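Local coordinates for protein nudix hydrolase DR_0079 (Deinococcus radiodurans, PDB 2O5F) that hydrolyses nucleoside di- and triphosphates to monophosphates with magnesium as cofactor, preferring CDP and CTP, at residues P61-V72 with L145-L159. Residues are numbered along the deposited sequence; the frame is centred on the assembly and turned at random.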
ATOM      1  N   PRO A  61       1.025 -15.877  -4.944  1.00 37.38           N
ATOM      2  CA  PRO A  61       1.546 -14.498  -5.015  1.00 38.37           C
ATOM      3  C   PRO A  61       2.456 -14.317  -6.220  1.00 37.19           C
ATOM      4  O   PRO A  61       3.660 -14.557  -6.135  1.00 38.47           O
ATOM      5  CB  PRO A  61       2.315 -14.250  -3.725  1.00 37.63           C
ATOM      6  CG  PRO A  61       2.789 -15.655  -3.398  1.00 36.29           C
ATOM      7  CD  PRO A  61       1.612 -16.570  -3.785  1.00 38.73           C
ATOM      8  N   ASN A  62       1.885 -13.904  -7.346  1.00 35.70           N
ATOM      9  CA  ASN A  62       2.689 -13.700  -8.535  1.00 33.59           C
ATOM     10  C   ASN A  62       2.515 -12.322  -9.178  1.00 30.77           C
ATOM     11  O   ASN A  62       3.078 -12.055 -10.233  1.00 29.63           O
ATOM     12  CB  ASN A  62       2.419 -14.828  -9.540  1.00 37.70           C
ATOM     13  CG  ASN A  62       2.902 -16.185  -9.033  1.00 39.75           C
ATOM     14  OD1 ASN A  62       2.423 -16.690  -8.015  1.00 43.31           O
ATOM     15  ND2 ASN A  62       3.864 -16.772  -9.734  1.00 43.29           N
ATOM     16  N   ALA A  63       1.758 -11.439  -8.526  1.00 24.60           N
ATOM     17  CA  ALA A  63       1.547 -10.087  -9.039  1.00 23.28           C
ATOM     18  C   ALA A  63       2.385  -9.056  -8.284  1.00 23.16           C
ATOM     19  O   ALA A  63       2.564  -9.158  -7.069  1.00 23.93           O
ATOM     20  CB  ALA A  63       0.072  -9.710  -8.947  1.00 25.45           C
ATOM     21  N   LEU A  64       2.905  -8.073  -9.016  1.00 20.96           N
ATOM     22  CA  LEU A  64       3.698  -6.993  -8.427  1.00 19.08           C
ATOM     23  C   LEU A  64       2.767  -6.171  -7.540  1.00 20.02           C
ATOM     24  O   LEU A  64       1.592  -6.004  -7.861  1.00 19.53           O
ATOM     25  CB  LEU A  64       4.256  -6.099  -9.533  1.00 18.28           C
ATOM     26  CG  LEU A  64       5.213  -6.772 -10.517  1.00 20.56           C
ATOM     27  CD1 LEU A  64       5.342  -5.938 -11.783  1.00 19.93           C
ATOM     28  CD2 LEU A  64       6.558  -6.970  -9.840  1.00 20.57           C
ATOM     29  N   ASP A  65       3.289  -5.632  -6.443  1.00 18.83           N
ATOM     30  CA  ASP A  65       2.456  -4.841  -5.544  1.00 19.56           C
ATOM     31  C   ASP A  65       3.283  -3.795  -4.806  1.00 18.90           C
ATOM     32  O   ASP A  65       4.496  -3.720  -4.987  1.00 19.41           O
ATOM     33  CB  ASP A  65       1.785  -5.779  -4.537  1.00 21.81           C
ATOM     34  CG  ASP A  65       0.644  -5.120  -3.776  1.00 23.46           C
ATOM     35  OD1 ASP A  65       0.198  -4.024  -4.176  1.00 25.30           O
ATOM     36  OD2 ASP A  65       0.188  -5.720  -2.782  1.00 29.34           O
ATOM     37  N   VAL A  66       2.625  -2.979  -3.986  1.00 17.37           N
ATOM     38  CA  VAL A  66       3.339  -1.978  -3.199  1.00 18.22           C
ATOM     39  C   VAL A  66       4.153  -2.758  -2.167  1.00 17.56           C
ATOM     40  O   VAL A  66       3.861  -3.926  -1.879  1.00 16.71           O
ATOM     41  CB  VAL A  66       2.368  -1.026  -2.428  1.00 19.06           C
ATOM     42  CG1 VAL A  66       1.630  -0.116  -3.398  1.00 20.30           C
ATOM     43  CG2 VAL A  66       1.367  -1.853  -1.617  1.00 19.98           C
ATOM     44  N   SER A  67       5.165  -2.109  -1.597  1.00 16.82           N
ATOM     45  CA  SER A  67       6.011  -2.745  -0.588  1.00 17.64           C
ATOM     46  C   SER A  67       5.194  -3.230   0.609  1.00 17.57           C
ATOM     47  O   SER A  67       5.387  -4.348   1.096  1.00 16.44           O
ATOM     48  CB  SER A  67       7.069  -1.757  -0.091  1.00 19.09           C
ATOM     49  OG  SER A  67       7.804  -1.194  -1.181  1.00 21.12           O
ATOM     50  N   VAL A  68       4.293  -2.371   1.081  1.00 20.46           N
ATOM     51  CA  VAL A  68       3.434  -2.671   2.234  1.00 22.06           C
ATOM     52  C   VAL A  68       2.044  -2.118   1.942  1.00 21.62           C
ATOM     53  O   VAL A  68       1.906  -0.961   1.562  1.00 19.56           O
ATOM     54  CB  VAL A  68       3.916  -1.957   3.521  1.00 24.12           C
ATOM     55  CG1 VAL A  68       3.198  -2.538   4.727  1.00 27.09           C
ATOM     56  CG2 VAL A  68       5.415  -2.068   3.663  1.00 26.00           C
ATOM     57  N   GLY A  69       1.010  -2.929   2.130  1.00 21.19           N
ATOM     58  CA  GLY A  69      -0.327  -2.427   1.872  1.00 21.88           C
ATOM     59  C   GLY A  69      -1.434  -3.255   2.484  1.00 23.54           C
ATOM     60  O   GLY A  69      -1.325  -4.475   2.575  1.00 23.80           O
ATOM     61  N   GLY A  70      -2.507  -2.593   2.904  1.00 23.05           N
ATOM     62  CA  GLY A  70      -3.619  -3.318   3.488  1.00 22.93           C
ATOM     63  C   GLY A  70      -4.723  -2.402   3.963  1.00 22.74           C
ATOM     64  O   GLY A  70      -4.531  -1.191   4.091  1.00 21.23           O
ATOM     65  N   ALA A  71      -5.883  -2.988   4.241  1.00 23.18           N
ATOM     66  CA  ALA A  71      -7.025  -2.224   4.706  1.00 23.63           C
ATOM     67  C   ALA A  71      -6.850  -1.776   6.151  1.00 25.02           C
ATOM     68  O   ALA A  71      -6.239  -2.474   6.957  1.00 24.01           O
ATOM     69  CB  ALA A  71      -8.299  -3.062   4.570  1.00 26.45           C
ATOM     70  N   VAL A  72      -7.389  -0.604   6.467  1.00 23.38           N
ATOM     71  CA  VAL A  72      -7.325  -0.063   7.820  1.00 23.86           C
ATOM     72  C   VAL A  72      -8.497  -0.674   8.592  1.00 25.93           C
ATOM     73  O   VAL A  72      -9.641  -0.631   8.129  1.00 24.90           O
ATOM     74  CB  VAL A  72      -7.493   1.472   7.828  1.00 23.30           C
ATOM     75  CG1 VAL A  72      -7.388   2.002   9.247  1.00 20.64           C
ATOM     76  CG2 VAL A  72      -6.448   2.121   6.934  1.00 23.87           C
ATOM     77  N   LEU A 145       9.672  -0.540 -13.336  1.00 17.70           N
ATOM     78  CA  LEU A 145       8.432  -1.086 -12.800  1.00 17.90           C
ATOM     79  C   LEU A 145       7.250  -0.720 -13.696  1.00 18.85           C
ATOM     80  O   LEU A 145       6.448  -1.580 -14.077  1.00 18.55           O
ATOM     81  CB  LEU A 145       8.175  -0.556 -11.389  1.00 17.55           C
ATOM     82  CG  LEU A 145       6.821  -0.927 -10.771  1.00 17.54           C
ATOM     83  CD1 LEU A 145       6.670  -2.455 -10.721  1.00 16.34           C
ATOM     84  CD2 LEU A 145       6.721  -0.339  -9.356  1.00 17.13           C
ATOM     85  N   LEU A 146       7.134   0.564 -14.017  1.00 17.47           N
ATOM     86  CA  LEU A 146       6.043   1.033 -14.871  1.00 17.04           C
ATOM     87  C   LEU A 146       6.107   0.364 -16.249  1.00 16.81           C
ATOM     88  O   LEU A 146       5.068   0.034 -16.851  1.00 15.35           O
ATOM     89  CB  LEU A 146       6.103   2.561 -15.006  1.00 16.75           C
ATOM     90  CG  LEU A 146       5.715   3.324 -13.733  1.00 18.01           C
ATOM     91  CD1 LEU A 146       5.879   4.830 -13.940  1.00 18.65           C
ATOM     92  CD2 LEU A 146       4.256   2.995 -13.395  1.00 19.75           C
ATOM     93  N   ALA A 147       7.321   0.161 -16.757  1.00 16.21           N
ATOM     94  CA  ALA A 147       7.484  -0.495 -18.051  1.00 16.97           C
ATOM     95  C   ALA A 147       6.889  -1.916 -18.021  1.00 17.63           C
ATOM     96  O   ALA A 147       6.190  -2.311 -18.949  1.00 17.90           O
ATOM     97  CB  ALA A 147       8.962  -0.546 -18.442  1.00 18.20           C
ATOM     98  N   ARG A 148       7.171  -2.671 -16.961  1.00 17.95           N
ATOM     99  CA  ARG A 148       6.643  -4.031 -16.831  1.00 18.49           C
ATOM    100  C   ARG A 148       5.116  -4.014 -16.809  1.00 16.13           C
ATOM    101  O   ARG A 148       4.475  -4.846 -17.448  1.00 17.23           O
ATOM    102  CB  ARG A 148       7.127  -4.694 -15.539  1.00 18.69           C
ATOM    103  CG  ARG A 148       8.612  -5.045 -15.470  1.00 19.90           C
ATOM    104  CD  ARG A 148       8.880  -5.838 -14.188  1.00 18.80           C
ATOM    105  NE  ARG A 148      10.296  -6.135 -13.985  1.00 19.25           N
ATOM    106  CZ  ARG A 148      10.761  -6.892 -12.998  1.00 18.97           C
ATOM    107  NH1 ARG A 148      12.069  -7.102 -12.883  1.00 17.61           N
ATOM    108  NH2 ARG A 148       9.917  -7.444 -12.127  1.00 19.22           N
ATOM    109  N   ILE A 149       4.536  -3.080 -16.058  1.00 17.33           N
ATOM    110  CA  ILE A 149       3.081  -2.974 -15.971  1.00 19.36           C
ATOM    111  C   ILE A 149       2.509  -2.669 -17.351  1.00 20.96           C
ATOM    112  O   ILE A 149       1.523  -3.275 -17.769  1.00 22.66           O
ATOM    113  CB  ILE A 149       2.632  -1.845 -15.007  1.00 22.82           C
ATOM    114  CG1 ILE A 149       3.366  -1.958 -13.665  1.00 27.07           C
ATOM    115  CG2 ILE A 149       1.123  -1.922 -14.784  1.00 23.66           C
ATOM    116  CD1 ILE A 149       3.278  -3.300 -13.017  1.00 30.26           C
ATOM    117  N   ALA A 150       3.125  -1.717 -18.045  1.00 19.25           N
ATOM    118  CA  ALA A 150       2.696  -1.324 -19.384  1.00 19.32           C
ATOM    119  C   ALA A 150       2.731  -2.527 -20.337  1.00 19.90           C
ATOM    120  O   ALA A 150       1.881  -2.660 -21.222  1.00 19.35           O
ATOM    121  CB  ALA A 150       3.599  -0.200 -19.908  1.00 19.11           C
ATOM    122  N   ALA A 151       3.707  -3.407 -20.137  1.00 19.24           N
ATOM    123  CA  ALA A 151       3.870  -4.602 -20.966  1.00 21.38           C
ATOM    124  C   ALA A 151       2.790  -5.652 -20.723  1.00 22.16           C
ATOM    125  O   ALA A 151       2.525  -6.488 -21.582  1.00 20.43           O
ATOM    126  CB  ALA A 151       5.240  -5.215 -20.715  1.00 22.61           C
ATOM    127  N   GLY A 152       2.176  -5.611 -19.547  1.00 22.37           N
ATOM    128  CA  GLY A 152       1.145  -6.579 -19.232  1.00 23.08           C
ATOM    129  C   GLY A 152       1.470  -7.503 -18.071  1.00 21.76           C
ATOM    130  O   GLY A 152       0.670  -8.365 -17.731  1.00 20.66           O
ATOM    131  N   GLU A 153       2.638  -7.341 -17.458  1.00 20.48           N
ATOM    132  CA  GLU A 153       3.000  -8.198 -16.323  1.00 20.02           C
ATOM    133  C   GLU A 153       1.999  -7.957 -15.184  1.00 19.30           C
ATOM    134  O   GLU A 153       1.552  -6.828 -14.976  1.00 20.10           O
ATOM    135  CB  GLU A 153       4.438  -7.907 -15.872  1.00 19.29           C
ATOM    136  CG  GLU A 153       5.487  -8.270 -16.942  1.00 18.53           C
ATOM    137  CD  GLU A 153       6.874  -8.507 -16.351  1.00 20.23           C
ATOM    138  OE1 GLU A 153       6.997  -9.316 -15.401  1.00 20.64           O
ATOM    139  OE2 GLU A 153       7.851  -7.914 -16.853  1.00 21.48           O
ATOM    140  N   ALA A 154       1.645  -9.019 -14.463  1.00 19.65           N
ATOM    141  CA  ALA A 154       0.665  -8.944 -13.374  1.00 19.34           C
ATOM    142  C   ALA A 154       1.024  -7.956 -12.268  1.00 19.31           C
ATOM    143  O   ALA A 154       2.145  -7.960 -11.766  1.00 18.74           O
ATOM    144  CB  ALA A 154       0.457 -10.339 -12.779  1.00 19.79           C
ATOM    145  N   ALA A 155       0.058  -7.121 -11.886  1.00 19.37           N
ATOM    146  CA  ALA A 155       0.276  -6.126 -10.845  1.00 19.28           C
ATOM    147  C   ALA A 155      -1.026  -5.679 -10.199  1.00 18.95           C
ATOM    148  O   ALA A 155      -2.067  -5.659 -10.847  1.00 16.85           O
ATOM    149  CB  ALA A 155       0.975  -4.917 -11.431  1.00 19.94           C
ATOM    150  N   LYS A 156      -0.958  -5.318  -8.924  1.00 18.99           N
ATOM    151  CA  LYS A 156      -2.136  -4.820  -8.224  1.00 24.09           C
ATOM    152  C   LYS A 156      -2.685  -3.642  -9.006  1.00 24.15           C
ATOM    153  O   LYS A 156      -1.925  -2.826  -9.528  1.00 26.98           O
ATOM    154  CB  LYS A 156      -1.773  -4.379  -6.810  1.00 24.52           C
ATOM    155  CG  LYS A 156      -1.640  -5.537  -5.865  1.00 30.04           C
ATOM    156  CD  LYS A 156      -2.985  -6.217  -5.679  1.00 35.99           C
ATOM    157  CE  LYS A 156      -2.856  -7.423  -4.782  1.00 37.00           C
ATOM    158  NZ  LYS A 156      -2.196  -7.073  -3.489  1.00 38.82           N
ATOM    159  N   GLY A 157      -4.008  -3.552  -9.067  1.00 25.32           N
ATOM    160  CA  GLY A 157      -4.660  -2.499  -9.821  1.00 26.65           C
ATOM    161  C   GLY A 157      -4.278  -1.048  -9.602  1.00 27.92           C
ATOM    162  O   GLY A 157      -4.423  -0.241 -10.522  1.00 28.50           O
ATOM    163  N   ASP A 158      -3.807  -0.686  -8.412  1.00 26.86           N
ATOM    164  CA  ASP A 158      -3.442   0.712  -8.174  1.00 25.87           C
ATOM    165  C   ASP A 158      -1.951   0.988  -8.104  1.00 24.32           C
ATOM    166  O   ASP A 158      -1.541   2.125  -7.869  1.00 20.68           O
ATOM    167  CB  ASP A 158      -4.093   1.236  -6.894  1.00 30.66           C
ATOM    168  CG  ASP A 158      -5.608   1.292  -6.986  1.00 31.05           C
ATOM    169  OD1 ASP A 158      -6.146   1.512  -8.095  1.00 37.24           O
ATOM    170  OD2 ASP A 158      -6.252   1.144  -5.933  1.00 34.82           O
ATOM    171  N   LEU A 159      -1.139  -0.041  -8.313  1.00 22.34           N
ATOM    172  CA  LEU A 159       0.306   0.126  -8.236  1.00 21.36           C
ATOM    173  C   LEU A 159       0.848   1.163  -9.214  1.00 20.55           C
ATOM    174  O   LEU A 159       1.540   2.085  -8.805  1.00 20.58           O
ATOM    175  CB  LEU A 159       1.003  -1.218  -8.454  1.00 19.65           C
ATOM    176  CG  LEU A 159       2.531  -1.201  -8.398  1.00 19.22           C
ATOM    177  CD1 LEU A 159       3.010  -0.594  -7.076  1.00 17.64           C
ATOM    178  CD2 LEU A 159       3.051  -2.623  -8.556  1.00 16.84           C
TER
HETATM  179  O   HOH W   1       4.308  -9.659 -12.297  1.00 20.57           O
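Leu64 is gripped through both its backbone N-H and its C=O by the chain leaving helix 142-151: its N donates to Ala154 O (2.9 Å), and its O accepts from Lys156 N (2.8 Å). The first donor sits above the plane of the Ala154 carbonyl, whereas Lys156 N meets the Leu64 C=O almost end-on, at 171°. Together they form a single parallel bridge of Leu64 with Ala155, two loops pairing without growing into a sheet. A water also donates to Ala154 O, and more weakly to Asn62 O.

The Leu64 side chain points toward residues 145-159. With CG anti to its carbonyl carbon (chi1 -62°), CD1 reaches Ile149 CD1 (3.6 Å) and Leu145 CD1, while CB lies against Leu159 CD2 (3.8 Å). Leu159 also puts CD1 on Val66 CG1 (4.0 Å), and Ile50 of strand 48-52 backs Leu64. The Arg148 guanidinium passes near Leu64 CD2 but spends its charge on Glu138.

On the polar flank, Lys156 bends at chi2 and chi4 to bring NZ to Asp65 OD2 (2.8 Å), a salt bridge in which NZ approaches OD2 from above the carboxylate plane, 68° out of it. Asp65 OD1 turns back to a weak bond from Val66 N, and Arg53 adds a long, weak ion pair at OD2. An alanine in place of Asp65 would probably leave Lys156 NZ without its anionic mate and let the lysine chain swing toward solvent.

Farther out, Gly152 closes helix 142-151 with a Schellman motif and turns the chain toward the bridge, while Gly69 N, where the Nudix box begins, bonds Glu89, a probable magnesium ligand. Backbone bonds thus fasten the C-terminal helical region to the approach to the Nudix box, with an apolar core on one flank and an ion pair on the other.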